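Lin0861 protein (Listeria innocua, PDB 3O60) is of unknown function but is probably a TetR-like transcriptional regulator, with an N-terminal helix-turn-helix DNA-binding region and an all-helical C-terminal domain. Local coordinates at residues L154-A157 and A158-Q162. Numbering follows the deposited sequence.
Sequences LSLA and AEIQQ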
# COMPACT_ATOMS: atom_id res chain seq x y z
N LEU A 154 -8.98 -17.03 -1.96
CA LEU A 154 -10.36 -16.57 -1.96
C LEU A 154 -11.10 -17.05 -0.73
O LEU A 154 -11.88 -16.33 -0.13
CB LEU A 154 -11.08 -17.06 -3.21
CG LEU A 154 -11.55 -16.02 -4.21
CD1 LEU A 154 -12.84 -16.45 -4.86
CD2 LEU A 154 -11.71 -14.68 -3.53
N SER A 155 -10.87 -18.30 -0.36
CA SER A 155 -11.55 -18.90 0.77
C SER A 155 -11.21 -18.20 2.07
O SER A 155 -12.06 -18.01 2.92
CB SER A 155 -11.22 -20.39 0.87
OG SER A 155 -11.88 -21.12 -0.15
N LEU A 156 -9.96 -17.77 2.20
CA LEU A 156 -9.53 -17.06 3.40
C LEU A 156 -10.31 -15.77 3.54
O LEU A 156 -10.76 -15.42 4.63
CB LEU A 156 -8.04 -16.75 3.32
CG LEU A 156 -7.22 -17.08 4.56
CD1 LEU A 156 -5.95 -16.27 4.59
CD2 LEU A 156 -8.04 -16.83 5.79
N ALA A 157 -10.48 -15.07 2.44
CA ALA A 157 -11.23 -13.83 2.47
C ALA A 157 -12.66 -14.10 2.88
O ALA A 157 -13.24 -13.37 3.67
CB ALA A 157 -11.18 -13.18 1.11
N ALA A 158 -13.26 -15.12 2.28
CA ALA A 158 -14.64 -15.47 2.54
C ALA A 158 -14.90 -15.92 3.97
O ALA A 158 -15.88 -15.51 4.58
CB ALA A 158 -15.10 -16.52 1.56
N GLU A 159 -14.06 -16.80 4.48
CA GLU A 159 -14.16 -17.20 5.87
C GLU A 159 -13.90 -15.98 6.74
O GLU A 159 -14.57 -15.77 7.75
CB GLU A 159 -13.18 -18.32 6.19
CG GLU A 159 -13.42 -19.01 7.52
CD GLU A 159 -14.87 -19.08 7.90
OE1 GLU A 159 -15.18 -18.98 9.10
OE2 GLU A 159 -15.72 -19.24 7.00
N ILE A 160 -12.92 -15.19 6.35
CA ILE A 160 -12.62 -13.95 7.05
C ILE A 160 -13.78 -12.96 6.96
O ILE A 160 -14.12 -12.32 7.94
CB ILE A 160 -11.36 -13.28 6.49
CG1 ILE A 160 -10.11 -13.88 7.13
CG2 ILE A 160 -11.40 -11.80 6.72
CD1 ILE A 160 -8.83 -13.41 6.52
N GLN A 161 -14.36 -12.82 5.78
CA GLN A 161 -15.51 -11.94 5.63
C GLN A 161 -16.70 -12.43 6.43
O GLN A 161 -17.38 -11.65 7.10
CB GLN A 161 -15.92 -11.84 4.17
CG GLN A 161 -17.42 -11.76 3.97
CD GLN A 161 -17.79 -11.20 2.62
OE1 GLN A 161 -18.94 -10.88 2.37
NE2 GLN A 161 -16.82 -11.10 1.73
N GLN A 162 -16.98 -13.72 6.35
CA GLN A 162 -18.15 -14.32 6.98
C GLN A 162 -18.15 -14.23 8.50
O GLN A 162 -19.20 -14.04 9.11
CB GLN A 162 -18.32 -15.77 6.52
CG GLN A 162 -19.47 -16.51 7.17
CD GLN A 162 -19.01 -17.72 7.95
OE1 GLN A 162 -19.34 -17.87 9.13
NE2 GLN A 162 -18.25 -18.58 7.30
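With CG1 of I160 anti to its own carbonyl carbon (chi1 -84°) and CD1 extended beyond it (chi2 173°), the ethyl arm runs back along the helix toward L156. This is an i to i+4 side-chain pair on the last two turns of helix 144-162, in the all-helical C-terminal domain of what is probably a TetR-like fold. The two branched chains meet at a slant: methyl CD2 of L156 lies 3.6 Å from I160 CD1 and also touches CG1 of the same isoleucine at 3.8 Å. Their face of the helix turns to helix 90-103, where L156 packs on L98 and I101 and I160 on Q102. L154 and A157 lean on F108 of helix 105-114, whereas S155 and E159 lie on the exposed side. Regular alpha-helical bonds carry the backbone beneath the pair. A158 N donates to L154 O at 3.0 Å and E159 N to S155 O at 2.8 Å. Under the apolar pair itself, I160 N donates to L156 O at 2.8 Å.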